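Local coordinates for kelch domain-containing protein (Colletotrichum graminicola M1.001, PDB 5C86) that probably oxidises alcohols as a copper-dependent oxidase of the galactose oxidase and glyoxal oxidase (AA5) family, at residues G213-D218 and H255-G260; K235-G240 and Q269-G274; W180-K185 and L190-S195; V227-V232 and G289-V294; S221-S226 and K243-Y248. All coordinates share one frame; numbering follows the deposited sequence.

Contact 1 (G213-D218 and H255-G260); sequences GLRGTD and HILTLG
Asp218 ends a type II' beta turn that starts at Arg215, and this turn packs on His255 where two neighbouring blades of the kelch beta-propeller meet. The closest approach is from Asp218 CB to His255 CE1, 3.7 Å. The carboxylate and the imidazole cross at a slant, their planes 36° apart. Next to that carbon, at NE2, a water lies in the ring plane at the ring edge. It is 2.8 Å from His255 NE2 and accepts from Thr217 N at 2.8 Å, so it bridges the ring to the turn. Arg215 adds an apolar touch, with its CG 4.1 Å from Leu257 CD2. Beyond CG its chain bends at chi3 (54°), and the guanidinium meets Asp218 side-on. Arg215 NE reaches Asp218 OD2 at 2.8 Å through the anti lone pair, while Arg215 NH2 comes to the same oxygen from above the carboxylate plane. This salt bridge ties the first residue of the turn to the last. Arg215 NH1 also bonds to the carbonyls of Ala192 and Ser195. The turn follows strand 208-214, at the outer edge of one sheet, and leans on strand 254-258, which lies between strands 235-239 and 267-270 in the next.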
# COMPACT_ATOMS: atom_id res chain seq x y z
N GLY A 213 21.14 9.17 3.52
CA GLY A 213 21.82 9.25 2.28
C GLY A 213 20.89 9.76 1.18
O GLY A 213 19.65 9.88 1.40
N LEU A 214 21.47 10.08 0.07
CA LEU A 214 20.76 10.33 -1.17
C LEU A 214 20.28 9.05 -1.79
O LEU A 214 20.94 7.98 -1.72
CB LEU A 214 21.61 11.03 -2.20
CG LEU A 214 22.02 12.45 -1.84
CD1 LEU A 214 23.06 12.95 -2.84
CD2 LEU A 214 20.82 13.36 -1.83
N ARG A 215 19.15 9.14 -2.51
CA ARG A 215 18.68 8.03 -3.30
C ARG A 215 19.46 7.92 -4.60
O ARG A 215 19.03 8.27 -5.68
CB ARG A 215 17.15 8.12 -3.54
CG ARG A 215 16.57 6.86 -4.15
CD ARG A 215 15.02 6.81 -4.23
NE ARG A 215 14.51 7.98 -4.92
CZ ARG A 215 14.16 9.13 -4.34
NH1 ARG A 215 13.97 9.23 -3.06
NH2 ARG A 215 13.93 10.19 -5.10
N GLY A 216 20.71 7.46 -4.47
CA GLY A 216 21.59 7.41 -5.65
C GLY A 216 21.74 8.73 -6.34
O GLY A 216 21.89 9.73 -5.67
N THR A 217 21.67 8.73 -7.67
CA THR A 217 21.65 9.96 -8.42
C THR A 217 20.24 10.34 -8.84
O THR A 217 20.04 11.12 -9.73
CB THR A 217 22.46 9.83 -9.73
OG1 THR A 217 21.95 8.71 -10.49
CG2 THR A 217 23.92 9.66 -9.33
N ASP A 218 19.22 9.76 -8.20
CA ASP A 218 17.82 10.14 -8.55
C ASP A 218 17.53 11.58 -8.20
O ASP A 218 18.19 12.23 -7.31
CB ASP A 218 16.84 9.22 -7.78
CG ASP A 218 15.46 9.10 -8.42
OD1 ASP A 218 15.31 9.45 -9.62
OD2 ASP A 218 14.52 8.62 -7.69
N HIS A 255 15.08 1.88 -8.82
CA HIS A 255 16.14 1.66 -7.81
C HIS A 255 15.71 0.57 -6.85
O HIS A 255 14.50 0.33 -6.63
CB HIS A 255 16.48 2.87 -6.97
CG HIS A 255 17.06 3.99 -7.76
ND1 HIS A 255 16.29 4.88 -8.50
CD2 HIS A 255 18.36 4.33 -7.98
CE1 HIS A 255 17.10 5.75 -9.11
NE2 HIS A 255 18.36 5.43 -8.81
N ILE A 256 16.69 -0.19 -6.33
CA ILE A 256 16.50 -1.03 -5.17
C ILE A 256 17.31 -0.49 -4.02
O ILE A 256 18.51 -0.30 -4.18
CB ILE A 256 16.88 -2.51 -5.47
CG1 ILE A 256 15.91 -3.20 -6.42
CG2 ILE A 256 17.06 -3.28 -4.13
CD1 ILE A 256 16.43 -4.53 -6.99
N LEU A 257 16.66 -0.27 -2.89
CA LEU A 257 17.23 0.20 -1.64
C LEU A 257 17.41 -0.98 -0.75
O LEU A 257 16.51 -1.90 -0.70
CB LEU A 257 16.31 1.20 -0.93
CG LEU A 257 15.67 2.31 -1.73
CD1 LEU A 257 14.97 3.32 -0.84
CD2 LEU A 257 16.43 2.97 -2.80
N THR A 258 18.56 -1.05 -0.00
CA THR A 258 18.76 -2.14 0.93
C THR A 258 19.04 -1.53 2.28
O THR A 258 19.99 -0.77 2.41
CB THR A 258 19.95 -3.06 0.49
OG1 THR A 258 19.76 -3.58 -0.83
CG2 THR A 258 20.10 -4.22 1.44
N LEU A 259 18.22 -1.83 3.27
CA LEU A 259 18.24 -1.27 4.59
C LEU A 259 19.12 -2.15 5.41
O LEU A 259 18.99 -3.36 5.37
CB LEU A 259 16.84 -1.22 5.23
CG LEU A 259 15.98 0.00 4.77
CD1 LEU A 259 15.81 0.06 3.27
CD2 LEU A 259 14.64 -0.10 5.42
N GLY A 260 20.01 -1.50 6.18
CA GLY A 260 20.75 -2.22 7.18
C GLY A 260 20.14 -1.85 8.51
O GLY A 260 19.00 -2.20 8.79
O HOH W 1 20.93 6.44 -9.02

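Contact 2 (K235-G240 and Q269-G274); sequences KIFTYG and QKLANG
Tyr239 and Gly274 bury the most surface here, and Leu271 comes next. Tyr239 lies on strand 235-239, while Gly274 belongs to the loop that follows strand 267-270. The phenol oxygen abuts the glycine backbone, with Tyr239 OH 3.3 Å from Gly274 CA. The ring itself presents an edge. Gly274 N sits near the ring plane, 3.9 Å from Tyr239 CE1. Tyr239 swings its ring across to the loop because CG stands opposite the backbone N (chi1 -170°), which places the ring beside the residue's own carbonyl carbon. Gly274, with no side chain, lets the hydroxyl come this close to its backbone. The hydroxyl has a polar partner as well: it is hydrogen-bonded to the carbonyl of Tyr276, two residues after Gly274. The phenol is thus tied by its far end to the same loop that its edge packs against.

Leu271 makes the second, looser touch. Its CB points at strand 235-239, and Leu271 CD1 comes to 4.3 Å from Phe237 CE1. The methyl meets the edge of the phenyl ring, near its plane. Phe237 is stacked on Phe315 of the following blade, and Tyr239 meets Phe322 of the same blade with the ring planes inclined.

Strand 254-258 runs between the two strands involved, so these side chains reach past it on one side of the sheet. Such packing is that of a four-stranded antiparallel propeller blade, here with Phe237 and Tyr239 also packing against the next blade.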
# COMPACT_ATOMS: atom_id res chain seq x y z
N LYS A 235 14.67 -4.98 1.55
CA LYS A 235 14.70 -4.54 0.19
C LYS A 235 13.44 -3.76 -0.22
O LYS A 235 12.30 -4.24 -0.02
CB LYS A 235 14.80 -5.69 -0.77
CG LYS A 235 16.01 -6.60 -0.57
CD LYS A 235 17.22 -6.00 -1.17
CE LYS A 235 18.39 -6.98 -1.15
NZ LYS A 235 19.56 -6.27 -1.67
N ILE A 236 13.66 -2.56 -0.73
CA ILE A 236 12.59 -1.66 -1.22
C ILE A 236 12.82 -1.31 -2.68
O ILE A 236 13.91 -0.86 -3.03
CB ILE A 236 12.48 -0.44 -0.36
CG1 ILE A 236 12.33 -0.81 1.12
CG2 ILE A 236 11.37 0.49 -0.85
CD1 ILE A 236 12.45 0.36 2.01
N PHE A 237 11.80 -1.46 -3.52
CA PHE A 237 11.89 -1.06 -4.91
C PHE A 237 11.27 0.31 -5.01
O PHE A 237 10.22 0.60 -4.36
CB PHE A 237 11.03 -2.01 -5.74
CG PHE A 237 10.69 -1.55 -7.12
CD1 PHE A 237 11.64 -1.61 -8.15
CD2 PHE A 237 9.42 -1.18 -7.43
CE1 PHE A 237 11.35 -1.26 -9.41
CE2 PHE A 237 9.10 -0.82 -8.75
CZ PHE A 237 10.04 -0.91 -9.76
N THR A 238 11.86 1.18 -5.82
CA THR A 238 11.33 2.55 -6.06
C THR A 238 11.24 2.83 -7.49
O THR A 238 12.07 2.32 -8.27
CB THR A 238 12.16 3.65 -5.41
OG1 THR A 238 13.43 3.82 -6.12
CG2 THR A 238 12.38 3.37 -3.91
N TYR A 239 10.24 3.61 -7.96
CA TYR A 239 10.05 3.83 -9.39
C TYR A 239 9.43 5.19 -9.65
O TYR A 239 8.40 5.51 -9.07
CB TYR A 239 9.11 2.77 -10.03
CG TYR A 239 9.08 2.83 -11.54
CD1 TYR A 239 10.12 2.25 -12.24
CD2 TYR A 239 8.12 3.49 -12.24
CE1 TYR A 239 10.19 2.29 -13.60
CE2 TYR A 239 8.17 3.56 -13.62
CZ TYR A 239 9.20 2.90 -14.28
OH TYR A 239 9.29 2.91 -15.68
N GLY A 240 9.96 5.88 -10.64
CA GLY A 240 9.25 7.00 -11.26
C GLY A 240 9.08 8.23 -10.41
O GLY A 240 9.84 8.50 -9.49
N GLN A 269 20.90 0.80 -5.37
CA GLN A 269 21.28 0.24 -6.66
C GLN A 269 20.36 0.73 -7.78
O GLN A 269 19.16 0.54 -7.74
CB GLN A 269 21.18 -1.32 -6.60
CG GLN A 269 21.62 -2.00 -7.88
CD GLN A 269 23.08 -1.66 -8.13
OE1 GLN A 269 23.93 -1.89 -7.24
NE2 GLN A 269 23.36 -1.02 -9.27
N LYS A 270 20.91 1.40 -8.74
CA LYS A 270 20.18 1.75 -9.96
C LYS A 270 19.98 0.62 -10.89
O LYS A 270 20.88 -0.18 -11.20
CB LYS A 270 20.89 2.90 -10.64
CG LYS A 270 20.15 3.51 -11.84
CD LYS A 270 20.84 4.79 -12.29
CE LYS A 270 20.10 5.43 -13.47
NZ LYS A 270 18.65 5.90 -13.37
N LEU A 271 18.76 0.45 -11.44
CA LEU A 271 18.44 -0.55 -12.36
C LEU A 271 18.28 0.14 -13.74
O LEU A 271 18.23 1.39 -13.82
CB LEU A 271 17.08 -1.16 -12.03
CG LEU A 271 16.97 -1.65 -10.55
CD1 LEU A 271 15.56 -1.62 -10.01
CD2 LEU A 271 17.56 -3.04 -10.59
N ALA A 272 18.17 -0.66 -14.78
CA ALA A 272 17.79 -0.18 -16.08
C ALA A 272 16.42 0.49 -15.91
O ALA A 272 15.56 -0.01 -15.14
CB ALA A 272 17.74 -1.28 -17.11
N ASN A 273 16.21 1.59 -16.60
CA ASN A 273 14.90 2.23 -16.52
C ASN A 273 13.82 1.35 -17.03
O ASN A 273 14.00 0.50 -17.93
CB ASN A 273 14.90 3.51 -17.35
CG ASN A 273 15.56 4.66 -16.63
OD1 ASN A 273 16.59 4.53 -15.98
ND2 ASN A 273 14.88 5.82 -16.66
N GLY A 274 12.58 1.54 -16.55
CA GLY A 274 11.46 0.87 -17.10
C GLY A 274 11.13 1.50 -18.50
O GLY A 274 11.71 2.49 -18.89

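Contact 3 (W180-K185 and L190-S195); sequences WLWSWK and LQAGPS
The indole of Trp180 lies over the backbone of Gly193 and the ring of Pro194, the apolar centre of the contact. Two CH-pi contacts share one face of the indole. Gly193 CA is 3.9 Å from the centroid of the six-membered ring of Trp180, and Pro194 CD is 3.9 Å from that of the five-membered ring. Gly193, without a side chain, lets its CA approach the ring. The peptide before Pro194 is cis. Ala192 CB fills in beside it, 4.2 Å from Trp180 CB, and it also meets the edge of the Trp182 ring at CD1. On the other side of the sheet, Leu181 CD2 touches Gln191 CB at 4.1 Å.

Around this centre the backbones are bonded in pairs. Trp180 N donates to Gly193 O at 2.9 Å, almost straight at 176°, and Trp180 O accepts from Ala192 N at 3.0 Å. Trp182 and Leu190 form an antiparallel hydrogen-bonded pair, and Leu181 and Gln191 the non-hydrogen-bonded pair beside it. At the polar edge, Gln191 OE1 is bonded to Asn199 ND2, while Trp182 NE1 donates to Ser226 OG of the next blade. The side chains of Trp180 and Pro194 lie about 10 Å from those of His423 and Tyr120 respectively, which bind copper, absent from this apo chain. The whole is a beta hairpin of strands 181-183 and 188-191, the first half of a kelch propeller blade.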
# COMPACT_ATOMS: atom_id res chain seq x y z
N TRP A 180 7.48 8.51 1.28
CA TRP A 180 7.64 7.06 1.08
C TRP A 180 8.09 6.46 2.45
O TRP A 180 9.24 6.15 2.62
CB TRP A 180 8.64 6.79 -0.01
CG TRP A 180 8.41 7.37 -1.34
CD1 TRP A 180 7.38 8.17 -1.75
CD2 TRP A 180 9.31 7.32 -2.41
NE1 TRP A 180 7.53 8.53 -3.05
CE2 TRP A 180 8.75 8.04 -3.50
CE3 TRP A 180 10.54 6.68 -2.60
CZ2 TRP A 180 9.38 8.12 -4.75
CZ3 TRP A 180 11.15 6.76 -3.83
CH2 TRP A 180 10.61 7.47 -4.88
N LEU A 181 7.18 6.29 3.37
CA LEU A 181 7.50 5.82 4.72
C LEU A 181 7.53 4.29 4.82
O LEU A 181 6.61 3.58 4.35
CB LEU A 181 6.50 6.30 5.68
CG LEU A 181 6.26 7.83 5.82
CD1 LEU A 181 5.26 8.12 6.91
CD2 LEU A 181 7.57 8.54 6.07
N TRP A 182 8.63 3.80 5.35
CA TRP A 182 8.81 2.35 5.57
C TRP A 182 9.21 2.11 7.01
O TRP A 182 10.35 2.43 7.35
CB TRP A 182 9.81 1.76 4.55
CG TRP A 182 9.23 1.77 3.22
CD1 TRP A 182 9.47 2.63 2.20
CD2 TRP A 182 8.14 0.94 2.80
NE1 TRP A 182 8.61 2.38 1.15
CE2 TRP A 182 7.79 1.34 1.48
CE3 TRP A 182 7.42 -0.05 3.42
CZ2 TRP A 182 6.72 0.79 0.82
CZ3 TRP A 182 6.38 -0.62 2.78
CH2 TRP A 182 6.02 -0.18 1.48
N SER A 183 8.33 1.49 7.77
CA SER A 183 8.67 1.13 9.14
C SER A 183 9.72 0.06 9.21
O SER A 183 9.79 -0.88 8.36
CB SER A 183 7.46 0.65 9.86
OG SER A 183 6.51 1.68 9.95
N TRP A 184 10.61 0.20 10.20
CA TRP A 184 11.74 -0.70 10.34
C TRP A 184 12.04 -1.01 11.84
O TRP A 184 11.20 -0.83 12.67
CB TRP A 184 12.93 -0.16 9.52
CG TRP A 184 14.06 -1.08 9.21
CD1 TRP A 184 15.46 -0.88 9.46
CD2 TRP A 184 13.98 -2.37 8.56
NE1 TRP A 184 16.18 -1.94 8.98
CE2 TRP A 184 15.33 -2.85 8.43
CE3 TRP A 184 12.93 -3.11 8.01
CZ2 TRP A 184 15.60 -4.02 7.78
CZ3 TRP A 184 13.24 -4.33 7.34
CH2 TRP A 184 14.55 -4.76 7.28
N LYS A 185 13.25 -1.47 12.11
CA LYS A 185 13.58 -2.02 13.41
C LYS A 185 13.40 -0.99 14.52
O LYS A 185 13.71 0.20 14.29
CB LYS A 185 14.98 -2.55 13.35
CG LYS A 185 15.16 -3.72 12.38
CD LYS A 185 16.61 -4.22 12.30
CE LYS A 185 16.74 -5.32 11.23
NZ LYS A 185 18.07 -6.04 11.44
N LEU A 190 11.98 4.73 7.85
CA LEU A 190 12.71 5.30 6.81
C LEU A 190 11.81 6.13 5.92
O LEU A 190 10.82 5.57 5.39
CB LEU A 190 13.42 4.28 5.94
CG LEU A 190 14.17 4.78 4.73
CD1 LEU A 190 15.33 5.64 5.20
CD2 LEU A 190 14.67 3.67 3.84
N GLN A 191 12.14 7.40 5.71
CA GLN A 191 11.56 8.17 4.59
C GLN A 191 12.42 8.04 3.41
O GLN A 191 13.52 8.56 3.34
CB GLN A 191 11.35 9.60 5.01
CG GLN A 191 11.09 10.57 3.88
CD GLN A 191 12.32 11.32 3.43
OE1 GLN A 191 13.28 11.54 4.21
NE2 GLN A 191 12.36 11.66 2.11
N ALA A 192 12.02 7.18 2.47
CA ALA A 192 12.76 6.78 1.32
C ALA A 192 12.70 7.71 0.12
O ALA A 192 13.41 7.55 -0.85
CB ALA A 192 12.41 5.33 0.93
N GLY A 193 11.83 8.69 0.27
CA GLY A 193 11.51 9.61 -0.80
C GLY A 193 10.21 10.29 -0.45
O GLY A 193 9.74 10.15 0.66
N PRO A 194 9.61 11.03 -1.39
CA PRO A 194 10.04 11.26 -2.76
C PRO A 194 11.24 12.16 -2.94
O PRO A 194 11.90 12.13 -3.95
CB PRO A 194 8.80 11.95 -3.43
CG PRO A 194 8.13 12.62 -2.25
CD PRO A 194 8.28 11.61 -1.14
N SER A 195 11.49 13.01 -1.95
CA SER A 195 12.75 13.81 -2.03
C SER A 195 13.91 12.84 -2.27
O SER A 195 13.95 11.74 -1.74
CB SER A 195 13.00 14.47 -0.69
OG SER A 195 14.24 15.19 -0.72

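Contact 4 (V227-V232 and G289-V294); sequences VMYDAV and GKIWVV
Val227 and Tyr229 meet Ile291 at the interface between two successive blades of the kelch beta-propeller. Strand 225-230 opens one blade, and strand 291-294 is the second strand of the next. The contact is mainly apolar, and its centre is the Ile291 CD1 methyl. Ile291 CG1 lies opposite the carbonyl carbon (chi1 -58°), and the chain is extended beyond it, so CD1 is carried forward between the sheets. There it touches both partners.

Val227 CG1 is 3.6 Å from Ile291 CD1 and 4.0 Å from Ile291 CG2. The two side chains run past one another, pointing opposite ways. Val227 has two conformers, so this touch is less certain than that of Tyr229.

Tyr229 comes to the same methyl from another direction, its side chain about at a right angle to that of Ile291. Tyr229 CB is 3.8 Å from Ile291 CD1, and Tyr229 CD2 is as close, also at 3.8 Å. The methyl thus rests at the root of the ring, at a slant to it. With Tyr229 CG between the backbone N and the carbonyl carbon (chi1 68°), the ring is turned so that CD2 as well as CB meets the methyl.

The strand turns a corner at Tyr229, and Tyr229 and Asp230 both face Lys235 in a classic beta bulge. The carbonyl of Tyr229 accepts from Arg431 NH1, at the start of strand 431-438. Phe237 of strand 235-239 touches both Ile291 and Tyr229. At the end of the interface, Gly289 O lies 4.1 Å from Tyr229 CB.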
# COMPACT_ATOMS: atom_id res chain seq x y z
N VAL A 227 7.85 0.01 -2.74
CA VAL A 227 7.31 -1.13 -2.05
C VAL A 227 8.40 -2.00 -1.48
O VAL A 227 9.36 -2.31 -2.16
CB VAL A 227 6.32 -1.98 -2.87
CG1 VAL A 227 7.03 -2.53 -4.06
CG2 VAL A 227 5.71 -3.08 -2.03
N MET A 228 8.19 -2.46 -0.24
CA MET A 228 9.07 -3.35 0.42
C MET A 228 8.71 -4.76 -0.00
O MET A 228 7.83 -5.38 0.55
CB MET A 228 8.96 -3.19 1.92
CG MET A 228 10.02 -3.98 2.67
SD MET A 228 9.99 -3.74 4.44
CE MET A 228 10.80 -2.16 4.51
N TYR A 229 9.46 -5.29 -0.96
CA TYR A 229 9.17 -6.57 -1.55
C TYR A 229 9.87 -7.73 -0.85
O TYR A 229 9.54 -8.89 -1.10
CB TYR A 229 9.49 -6.56 -3.05
CG TYR A 229 10.94 -6.47 -3.38
CD1 TYR A 229 11.72 -7.56 -3.40
CD2 TYR A 229 11.52 -5.25 -3.61
CE1 TYR A 229 13.08 -7.44 -3.69
CE2 TYR A 229 12.86 -5.08 -3.88
CZ TYR A 229 13.61 -6.21 -3.89
OH TYR A 229 14.94 -6.07 -4.23
N ASP A 230 10.91 -7.49 -0.03
CA ASP A 230 11.49 -8.56 0.77
C ASP A 230 11.90 -7.93 2.07
O ASP A 230 13.03 -7.37 2.16
CB ASP A 230 12.64 -9.25 0.06
CG ASP A 230 13.25 -10.37 0.92
OD1 ASP A 230 12.97 -10.43 2.15
OD2 ASP A 230 13.95 -11.22 0.32
N ALA A 231 11.02 -7.94 3.05
CA ALA A 231 11.31 -7.25 4.31
C ALA A 231 12.41 -7.94 5.12
O ALA A 231 13.12 -7.25 5.86
CB ALA A 231 10.07 -7.14 5.10
N VAL A 232 12.57 -9.22 4.94
CA VAL A 232 13.60 -9.95 5.67
C VAL A 232 15.00 -9.45 5.23
O VAL A 232 15.89 -9.23 6.07
CB VAL A 232 13.41 -11.46 5.45
CG1 VAL A 232 14.58 -12.24 6.05
CG2 VAL A 232 12.10 -11.96 6.05
N GLY A 289 7.09 -12.26 -5.08
CA GLY A 289 8.13 -11.24 -4.97
C GLY A 289 8.27 -10.33 -6.13
O GLY A 289 8.97 -9.35 -6.06
N LYS A 290 7.45 -10.58 -7.16
CA LYS A 290 7.44 -9.64 -8.26
C LYS A 290 6.58 -8.43 -7.93
O LYS A 290 5.80 -8.44 -6.95
CB LYS A 290 7.01 -10.28 -9.60
CG LYS A 290 7.99 -11.37 -10.06
CD LYS A 290 7.56 -11.85 -11.52
CE LYS A 290 8.19 -13.17 -11.97
NZ LYS A 290 7.33 -14.28 -11.43
N ILE A 291 6.74 -7.39 -8.73
CA ILE A 291 6.05 -6.11 -8.49
C ILE A 291 5.34 -5.64 -9.76
O ILE A 291 5.92 -5.64 -10.82
CB ILE A 291 6.98 -5.04 -8.01
CG1 ILE A 291 7.68 -5.50 -6.71
CG2 ILE A 291 6.27 -3.72 -7.77
CD1 ILE A 291 8.89 -4.68 -6.31
N TRP A 292 4.08 -5.30 -9.66
CA TRP A 292 3.35 -4.79 -10.86
C TRP A 292 3.19 -3.29 -10.72
O TRP A 292 2.79 -2.83 -9.63
CB TRP A 292 2.04 -5.42 -10.87
CG TRP A 292 1.21 -5.23 -12.13
CD1 TRP A 292 1.57 -5.60 -13.36
CD2 TRP A 292 -0.13 -4.76 -12.18
NE1 TRP A 292 0.49 -5.41 -14.22
CE2 TRP A 292 -0.54 -4.89 -13.52
CE3 TRP A 292 -1.04 -4.29 -11.24
CZ2 TRP A 292 -1.84 -4.59 -13.91
CZ3 TRP A 292 -2.35 -4.02 -11.66
CH2 TRP A 292 -2.70 -4.19 -12.98
N VAL A 293 3.53 -2.57 -11.77
CA VAL A 293 3.50 -1.11 -11.82
C VAL A 293 2.45 -0.75 -12.84
O VAL A 293 2.66 -1.05 -14.02
CB VAL A 293 4.84 -0.48 -12.13
CG1 VAL A 293 4.74 1.00 -11.99
CG2 VAL A 293 5.92 -1.02 -11.15
N VAL A 294 1.38 -0.10 -12.39
CA VAL A 294 0.24 0.13 -13.27
C VAL A 294 -0.16 1.62 -13.29
O VAL A 294 -0.16 2.32 -12.26
CB VAL A 294 -0.99 -0.68 -12.83
CG1 VAL A 294 -1.33 -0.56 -11.37
CG2 VAL A 294 -2.22 -0.45 -13.73

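Contact 5 (S221-S226 and K243-Y248); sequences SMCGVS and KGYTGY
Sulfur-aromatic contacts lead here, where Met222 and Cys223 both bring sulfur to the ring of Tyr245. Cys223 SG lies over a face of the Tyr245 ring, 4.5 Å from its centroid and 23° off the normal, displaced toward the rim near CZ. Met222 makes a Met-aromatic contact from a slanting position. Its SD is 4.8 Å from the Tyr245 centroid and 53° off the normal, nearest to CD2.

Apolar packing comes with the sulfurs. Met222 CG is 3.7 Å from Tyr245 CD2, the closest approach of the contact. The methionine bends at chi2 (57°) and again at chi3, and this folds SD back along the CD2 and CE2 side of the ring. Its CB also rests on the backbone of Gly244, 4.1 Å from Gly244 C.

A backbone hydrogen bond shapes the turn that carries these side chains. Residues Ser221 to Gly224 form a type II beta turn, closed by Gly224 N donating to Ser221 O at 2.9 Å. Met222 and Cys223 are its two central residues, and both point their CB toward the loop 243-248.

Polar bonds hold the far end of the ring. Tyr245 OH is hydrogen-bonded to Tyr334 OH and to His178 NE2. The side chain of Tyr245 comes within about 3 Å of that of Tyr120 and about 4 Å of that of His423 (nearest atoms), both copper-binding, though this apo chain has no copper. The contact thus belongs to the surroundings of the copper site. The turn leads into strand 225-230, and the loop bearing Tyr245 joins strand 235-239 to strand 254-258.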
# COMPACT_ATOMS: atom_id res chain seq x y z
N SER A 221 11.09 12.91 -6.61
CA SER A 221 10.24 11.98 -7.35
C SER A 221 8.86 11.92 -6.70
O SER A 221 8.35 10.85 -6.35
CB SER A 221 10.87 10.58 -7.28
OG SER A 221 12.06 10.50 -8.05
N MET A 222 8.16 13.05 -6.71
CA MET A 222 6.85 13.12 -6.12
C MET A 222 5.90 12.21 -6.88
O MET A 222 5.91 12.22 -8.10
CB MET A 222 6.33 14.54 -6.18
CG MET A 222 4.92 14.73 -5.58
SD MET A 222 4.71 14.24 -3.86
CE MET A 222 5.66 15.48 -3.01
N CYS A 223 5.13 11.43 -6.13
CA CYS A 223 4.16 10.47 -6.67
C CYS A 223 4.80 9.46 -7.57
O CYS A 223 4.17 8.94 -8.49
CB CYS A 223 2.97 11.15 -7.32
SG CYS A 223 2.08 12.17 -6.07
N GLY A 224 6.10 9.20 -7.29
CA GLY A 224 6.74 7.92 -7.58
C GLY A 224 6.17 6.91 -6.63
O GLY A 224 5.36 7.25 -5.77
N VAL A 225 6.51 5.65 -6.82
CA VAL A 225 5.99 4.55 -6.01
C VAL A 225 7.13 3.79 -5.37
O VAL A 225 8.28 3.76 -5.88
CB VAL A 225 5.11 3.63 -6.83
CG1 VAL A 225 3.84 4.32 -7.24
CG2 VAL A 225 5.79 3.07 -8.04
N SER A 226 6.84 3.11 -4.30
CA SER A 226 7.82 2.27 -3.59
C SER A 226 7.16 1.14 -2.89
O SER A 226 5.97 1.27 -2.48
CB SER A 226 8.66 3.07 -2.60
OG SER A 226 7.97 3.52 -1.44
N LYS A 243 9.89 15.80 -10.52
CA LYS A 243 10.57 16.82 -9.69
C LYS A 243 9.66 17.80 -9.01
O LYS A 243 10.06 18.49 -8.10
CB LYS A 243 11.60 17.59 -10.53
CG LYS A 243 12.79 16.84 -10.95
CD LYS A 243 13.74 17.78 -11.76
CE LYS A 243 13.35 17.84 -13.21
NZ LYS A 243 14.20 18.88 -13.88
N GLY A 244 8.39 17.80 -9.37
CA GLY A 244 7.34 18.48 -8.68
C GLY A 244 6.05 17.72 -8.75
O GLY A 244 5.92 16.83 -9.57
N TYR A 245 5.11 18.14 -7.94
CA TYR A 245 3.76 17.50 -7.94
C TYR A 245 3.13 17.52 -9.31
O TYR A 245 2.49 16.56 -9.75
CB TYR A 245 2.88 18.15 -6.87
CG TYR A 245 1.80 17.28 -6.29
CD1 TYR A 245 0.63 16.94 -7.00
CD2 TYR A 245 1.92 16.77 -5.04
CE1 TYR A 245 -0.30 16.07 -6.43
CE2 TYR A 245 1.01 15.96 -4.46
CZ TYR A 245 -0.11 15.58 -5.14
OH TYR A 245 -1.06 14.76 -4.60
N THR A 246 3.30 18.65 -10.01
CA THR A 246 2.81 18.81 -11.37
C THR A 246 3.82 19.60 -12.15
O THR A 246 4.75 20.23 -11.61
CB THR A 246 1.46 19.58 -11.45
OG1 THR A 246 1.65 20.90 -10.95
CG2 THR A 246 0.38 18.89 -10.69
N GLY A 247 3.62 19.54 -13.42
CA GLY A 247 4.35 20.42 -14.34
C GLY A 247 5.61 19.87 -14.97
O GLY A 247 6.17 20.51 -15.88
N TYR A 248 6.07 18.73 -14.53
CA TYR A 248 7.25 18.09 -15.09
C TYR A 248 6.92 16.76 -15.69
O TYR A 248 5.93 16.14 -15.36
CB TYR A 248 8.23 17.82 -13.97
CG TYR A 248 8.79 19.06 -13.33
CD1 TYR A 248 9.91 19.68 -13.88
CD2 TYR A 248 8.17 19.64 -12.28
CE1 TYR A 248 10.43 20.83 -13.31
CE2 TYR A 248 8.68 20.79 -11.68
CZ TYR A 248 9.79 21.38 -12.24
OH TYR A 248 10.28 22.50 -11.66

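The touching residues are buried in nearly every case, with Leu271 of contact 2 the partly exposed exception. Contact 4 lies nearest the centre of the chain and contact 1 furthest out. Contacts 1, 2, 4 and 5 all use the sheet of strands 225-230 to 267-270. Contacts 1 and 4 tie that sheet to the blades before and after it, whereas contact 2 stays within it. Contact 3 lies in the preceding blade and is alone in having direct hydrogen bonds between its segments. Contact 4 is mainly apolar, contact 1 mixes packing with a bridging water, and contact 5 uses sulfur and sits by the copper site.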